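Local coordinates for protein N-(5'-phosphoribosyl)anthranilate isomerase (Jonesia denitrificans, PDB 4WUI) that probably catalyses the isomerisation of N-(5-phospho-beta-D-ribosyl)anthranilate to 1-(2-carboxyphenylamino)-1-deoxy-D-ribulose 5-phosphate, the third step of tryptophan biosynthesis from chorismate, at residues A[28-33]-A[38-43]; A[43-48]-A[75-80]. One frame throughout, in Å; residues are numbered along the deposited sequence.

How the contacts relate
After strand 5-8 and helix 14-22 the chain enters strand 27-32, the second of the eight-stranded barrel. Contact 1 closes a short loop there: four residues separate 28-33 from 38-43, and the chain turns and passes the strand end roughly at right angles before entering helix 42-50. Contact 2 opens where contact 1 ends, since both include Pro43. It closes a much longer loop through strand 57-62 and helix 67-77, ending at residues 75-80. The two loops follow in series and do not cross. Leu40 and His32 of contact 1 pack on Ile45 of contact 2. Together the contacts tie one barrel strand to its following helix, and that helix to the next.

Contact 1 of 2, residues A[28-33]-A[38-43]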
loop_
_atom_site.group_PDB
_atom_site.type_symbol
_atom_site.label_atom_id
_atom_site.label_comp_id
_atom_site.label_asym_id
_atom_site.label_seq_id
_atom_site.Cartn_x
_atom_site.Cartn_y
_atom_site.Cartn_z
ATOM N N ILE A 28 0.285 3.495 -6.777
ATOM C CA ILE A 28 -0.466 4.554 -6.104
ATOM C C ILE A 28 -1.784 3.966 -5.650
ATOM O O ILE A 28 -2.505 3.342 -6.456
ATOM C CB ILE A 28 -0.745 5.761 -7.042
ATOM C CG1 ILE A 28 0.539 6.517 -7.331
ATOM C CG2 ILE A 28 -1.816 6.664 -6.437
ATOM C CD1 ILE A 28 0.426 7.562 -8.478
ATOM N N GLY A 29 -2.114 4.151 -4.371
ATOM C CA GLY A 29 -3.402 3.768 -3.834
ATOM C C GLY A 29 -4.389 4.915 -3.728
ATOM O O GLY A 29 -4.046 6.004 -3.307
ATOM N N PHE A 30 -5.625 4.611 -4.096
ATOM C CA PHE A 30 -6.782 5.504 -3.976
ATOM C C PHE A 30 -7.745 4.839 -3.009
ATOM O O PHE A 30 -8.231 3.727 -3.274
ATOM C CB PHE A 30 -7.435 5.712 -5.343
ATOM C CG PHE A 30 -6.520 6.352 -6.353
ATOM C CD1 PHE A 30 -5.963 7.613 -6.123
ATOM C CD2 PHE A 30 -6.207 5.719 -7.547
ATOM C CE1 PHE A 30 -5.113 8.193 -7.063
ATOM C CE2 PHE A 30 -5.344 6.326 -8.469
ATOM C CZ PHE A 30 -4.814 7.551 -8.218
ATOM N N VAL A 31 -7.985 5.495 -1.884
ATOM C CA VAL A 31 -8.776 4.929 -0.813
ATOM C C VAL A 31 -10.251 5.251 -0.986
ATOM O O VAL A 31 -10.627 6.405 -1.181
ATOM C CB VAL A 31 -8.264 5.443 0.539
ATOM C CG1 VAL A 31 -9.207 5.087 1.694
ATOM C CG2 VAL A 31 -6.866 4.941 0.796
ATOM N N HIS A 32 -11.082 4.212 -0.904
ATOM C CA HIS A 32 -12.510 4.336 -0.865
ATOM C C HIS A 32 -12.948 3.669 0.420
ATOM O O HIS A 32 -12.960 2.446 0.516
ATOM C CB HIS A 32 -13.155 3.658 -2.064
ATOM C CG HIS A 32 -14.633 3.798 -2.093
ATOM N ND1 HIS A 32 -15.289 4.959 -2.456
ATOM C CD2 HIS A 32 -15.589 2.896 -1.811
ATOM C CE1 HIS A 32 -16.592 4.769 -2.374
ATOM N NE2 HIS A 32 -16.800 3.527 -1.982
ATOM N N ALA A 33 -13.194 4.497 1.429
ATOM C CA ALA A 33 -13.407 4.040 2.817
ATOM C C ALA A 33 -13.917 5.264 3.552
ATOM O O ALA A 33 -13.138 6.120 3.949
ATOM C CB ALA A 33 -12.119 3.547 3.452
ATOM N N ARG A 38 -8.593 9.889 3.921
ATOM C CA ARG A 38 -8.133 9.767 2.544
ATOM C C ARG A 38 -9.244 9.335 1.588
ATOM O O ARG A 38 -8.983 9.115 0.410
ATOM C CB ARG A 38 -6.924 8.815 2.483
ATOM C CG ARG A 38 -5.756 9.314 3.300
ATOM C CD ARG A 38 -5.443 8.453 4.472
ATOM N NE ARG A 38 -4.440 9.047 5.330
ATOM C CZ ARG A 38 -4.425 8.880 6.636
ATOM N NH1 ARG A 38 -5.287 8.074 7.235
ATOM N NH2 ARG A 38 -3.541 9.534 7.344
ATOM N N HIS A 39 -10.485 9.251 2.070
ATOM C CA HIS A 39 -11.615 8.775 1.276
ATOM C C HIS A 39 -11.824 9.556 -0.014
ATOM O O HIS A 39 -11.821 10.791 -0.005
ATOM C CB HIS A 39 -12.888 8.852 2.107
ATOM C CG HIS A 39 -14.121 8.394 1.378
ATOM N ND1 HIS A 39 -14.295 7.092 0.939
ATOM C CD2 HIS A 39 -15.224 9.090 0.998
ATOM C CE1 HIS A 39 -15.469 7.023 0.328
ATOM N NE2 HIS A 39 -16.045 8.216 0.346
ATOM N N LEU A 40 -12.119 8.829 -1.077
ATOM C CA LEU A 40 -12.485 9.368 -2.371
ATOM C C LEU A 40 -13.781 8.732 -2.856
ATOM O O LEU A 40 -14.012 7.530 -2.683
ATOM C CB LEU A 40 -11.387 9.078 -3.402
ATOM C CG LEU A 40 -10.030 9.714 -3.121
ATOM C CD1 LEU A 40 -8.961 9.019 -3.987
ATOM C CD2 LEU A 40 -10.047 11.191 -3.364
ATOM N N THR A 41 -14.599 9.526 -3.517
ATOM C CA THR A 41 -15.828 9.025 -4.135
ATOM C C THR A 41 -15.507 8.345 -5.470
ATOM O O THR A 41 -14.457 8.565 -6.053
ATOM C CB THR A 41 -16.791 10.172 -4.429
ATOM O OG1 THR A 41 -16.239 10.980 -5.477
ATOM C CG2 THR A 41 -17.079 11.021 -3.192
ATOM N N PRO A 42 -16.445 7.521 -5.976
ATOM C CA PRO A 42 -16.168 6.831 -7.247
ATOM C C PRO A 42 -15.826 7.735 -8.424
ATOM O O PRO A 42 -14.871 7.472 -9.123
ATOM C CB PRO A 42 -17.445 5.992 -7.465
ATOM C CG PRO A 42 -17.903 5.699 -6.064
ATOM C CD PRO A 42 -17.673 7.007 -5.337
ATOM N N PRO A 43 -16.565 8.833 -8.632
ATOM C CA PRO A 43 -16.204 9.692 -9.767
ATOM C C PRO A 43 -14.793 10.243 -9.640
ATOM O O PRO A 43 -14.094 10.442 -10.643
ATOM C CB PRO A 43 -17.280 10.802 -9.709
ATOM C CG PRO A 43 -18.414 10.215 -9.040
ATOM C CD PRO A 43 -17.835 9.282 -8.004
HETATM O O HOH W 1 -6.928 8.117 -1.292
#
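His32 and His39 lie side by side and point the same way, yet each ring serves a different backbone group across the contact. ND1 of His32 donates to Leu40 O at 2.9 Å. The bond is nearly straight at hydrogen (162°), and the oxygen lies close to the ring plane. ND1 of His39 is the acceptor in its own bond, taking the N-H of Ala33 at 2.9 Å, again near the plane of the ring. His32 has CG anti to its backbone N (chi1 -178°), and His39 has the same first torsion, which carries the two rings out in the same direction. The planes meet obliquely at 41°, and CE1 of His39 comes 3.5 Å from ND1 of His32. Pro42 CD lies 3.9 Å from His32 CE1.

Residues 28-33 lie on strand 27-32, the second strand of the (beta/alpha)8 barrel, and on the start of the loop after it, which leads to helix 42-50. Thr41 is the N-cap of that helix. The turn is also held by backbone: Leu40 N donates to Val31 O at 2.8 Å, and one water bridges Val31 N and Arg38 O. His39 CA adds a CH contact to the same Val31 O.

Apolar packing adds to these bonds. CD1 of Leu40 reaches CB and CD1 of Phe30, both at 3.9 Å. CB of Val31 meets CB of Arg38 at 4.1 Å. In the conformer described here, Arg38 leads away to a salt bridge with Glu182. NE2 of His32 binds a citrate, probably from the crystallisation liquor.

Contact 2 of 2, residues A[43-48]-A[75-80]; sequences PHISTL and ESTGVS
Thr77 turns its methyl branch into the angle between Ile45 and Ser46. Its CB lies 3.9 Å from Ile45 CG2. From CB the side chain divides. CG2, anti to the carbonyl carbon, meets Ile45 CG2 at 3.7 Å and Ser46 OG at 3.5 Å. The last is a plain van der Waals contact. OG1 takes the other branch, sits between the backbone N and the carbonyl carbon (chi1 60°), and bonds back to Leu73 O in its own helix.

No direct hydrogen bond joins the two segments. Two waters bridge them instead. One water donates to both Ser46 O, at 2.8 Å, and Thr77 O, at 2.7 Å. A second lies between the hydroxyls of Ser46 and Ser76. Ser46 OG is also bonded to Pro42 O, one turn earlier. Ser46 has a second conformer, so these OG contacts may not hold in both. Gly78, with positive phi, takes the chain out of the helix just after Thr77.

The contact joins two neighbouring outer helices of the barrel, 42-50 and the end of 67-77. Ile45 reaches inward past it, packing on Phe30 of strand 27-32 and on Leu60 of strand 57-62.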
loop_
_atom_site.group_PDB
_atom_site.type_symbol
_atom_site.label_atom_id
_atom_site.label_comp_id
_atom_site.label_asym_id
_atom_site.label_seq_id
_atom_site.Cartn_x
_atom_site.Cartn_y
_atom_site.Cartn_z
ATOM N N PRO A 43 -16.565 8.833 -8.632
ATOM C CA PRO A 43 -16.204 9.692 -9.767
ATOM C C PRO A 43 -14.793 10.243 -9.640
ATOM O O PRO A 43 -14.094 10.442 -10.643
ATOM C CB PRO A 43 -17.280 10.802 -9.709
ATOM C CG PRO A 43 -18.414 10.215 -9.040
ATOM C CD PRO A 43 -17.835 9.282 -8.004
ATOM N N HIS A 44 -14.380 10.553 -8.420
ATOM C CA HIS A 44 -13.052 11.119 -8.218
ATOM C C HIS A 44 -11.973 10.061 -8.422
ATOM O O HIS A 44 -10.932 10.338 -9.032
ATOM C CB HIS A 44 -12.978 11.778 -6.848
ATOM C CG HIS A 44 -11.856 12.750 -6.725
ATOM N ND1 HIS A 44 -11.574 13.421 -5.555
ATOM C CD2 HIS A 44 -10.985 13.216 -7.652
ATOM C CE1 HIS A 44 -10.562 14.246 -5.765
ATOM N NE2 HIS A 44 -10.178 14.131 -7.029
ATOM N N ILE A 45 -12.188 8.862 -7.912
ATOM C CA ILE A 45 -11.222 7.786 -8.164
ATOM C C ILE A 45 -11.092 7.543 -9.676
ATOM O O ILE A 45 -9.998 7.316 -10.175
ATOM C CB ILE A 45 -11.605 6.488 -7.449
ATOM C CG1 ILE A 45 -11.640 6.715 -5.942
ATOM C CG2 ILE A 45 -10.632 5.357 -7.803
ATOM C CD1 ILE A 45 -12.250 5.579 -5.127
ATOM N N SER A 46 -12.198 7.567 -10.402
ATOM C CA SER A 46 -12.145 7.343 -11.826
ATOM C C SER A 46 -11.266 8.397 -12.506
ATOM O O SER A 46 -10.357 8.048 -13.277
ATOM C CB SER A 46 -13.547 7.348 -12.392
ATOM O OG SER A 46 -14.272 6.214 -11.947
ATOM N N THR A 47 -11.485 9.680 -12.245
ATOM C CA THR A 47 -10.665 10.662 -12.938
ATOM C C THR A 47 -9.200 10.572 -12.515
ATOM O O THR A 47 -8.304 10.654 -13.371
ATOM C CB THR A 47 -11.157 12.101 -12.807
ATOM O OG1 THR A 47 -11.017 12.508 -11.449
ATOM C CG2 THR A 47 -12.592 12.273 -13.286
ATOM N N LEU A 48 -8.945 10.374 -11.233
ATOM C CA LEU A 48 -7.564 10.295 -10.764
ATOM C C LEU A 48 -6.831 9.127 -11.433
ATOM O O LEU A 48 -5.692 9.256 -11.907
ATOM C CB LEU A 48 -7.528 10.123 -9.252
ATOM C CG LEU A 48 -7.784 11.392 -8.427
ATOM C CD1 LEU A 48 -8.188 11.036 -7.007
ATOM C CD2 LEU A 48 -6.602 12.344 -8.432
ATOM N N GLU A 75 -13.765 -2.436 -11.232
ATOM C CA GLU A 75 -13.976 -2.473 -12.670
ATOM C C GLU A 75 -14.265 -1.078 -13.227
ATOM O O GLU A 75 -13.624 -0.635 -14.180
ATOM C CB GLU A 75 -15.120 -3.427 -13.008
ATOM C CG GLU A 75 -14.833 -4.890 -12.690
ATOM C CD GLU A 75 -13.827 -5.540 -13.639
ATOM O OE1 GLU A 75 -13.463 -6.709 -13.391
ATOM O OE2 GLU A 75 -13.415 -4.901 -14.636
ATOM N N SER A 76 -15.207 -0.361 -12.621
ATOM C CA SER A 76 -15.645 0.903 -13.209
ATOM C C SER A 76 -14.580 1.981 -13.176
ATOM O O SER A 76 -14.501 2.800 -14.085
ATOM C CB SER A 76 -16.921 1.370 -12.549
ATOM O OG SER A 76 -16.719 1.791 -11.233
ATOM N N THR A 77 -13.738 1.952 -12.150
ATOM C CA THR A 77 -12.667 2.939 -12.034
ATOM C C THR A 77 -11.469 2.625 -12.898
ATOM O O THR A 77 -10.636 3.485 -13.135
ATOM C CB THR A 77 -12.193 3.111 -10.592
ATOM O OG1 THR A 77 -11.695 1.873 -10.078
ATOM C CG2 THR A 77 -13.304 3.672 -9.702
ATOM N N GLY A 78 -11.331 1.381 -13.342
ATOM C CA GLY A 78 -10.233 1.022 -14.209
ATOM C C GLY A 78 -8.896 0.815 -13.505
ATOM O O GLY A 78 -7.851 0.801 -14.175
ATOM N N VAL A 79 -8.901 0.611 -12.190
ATOM C CA VAL A 79 -7.664 0.365 -11.468
ATOM C C VAL A 79 -7.030 -0.979 -11.889
ATOM O O VAL A 79 -7.685 -1.897 -12.385
ATOM C CB VAL A 79 -7.855 0.386 -9.956
ATOM C CG1 VAL A 79 -8.252 1.783 -9.474
ATOM C CG2 VAL A 79 -8.835 -0.692 -9.494
ATOM N N SER A 80 -5.740 -1.093 -11.620
ATOM C CA SER A 80 -4.987 -2.320 -11.850
ATOM C C SER A 80 -5.278 -3.377 -10.778
ATOM O O SER A 80 -5.267 -4.576 -11.071
ATOM C CB SER A 80 -3.466 -2.017 -11.825
ATOM O OG SER A 80 -3.042 -0.803 -12.459
HETATM O O HOH W 2 -10.454 5.634 -14.749
HETATM O O HOH W 3 -16.382 4.612 -11.268
#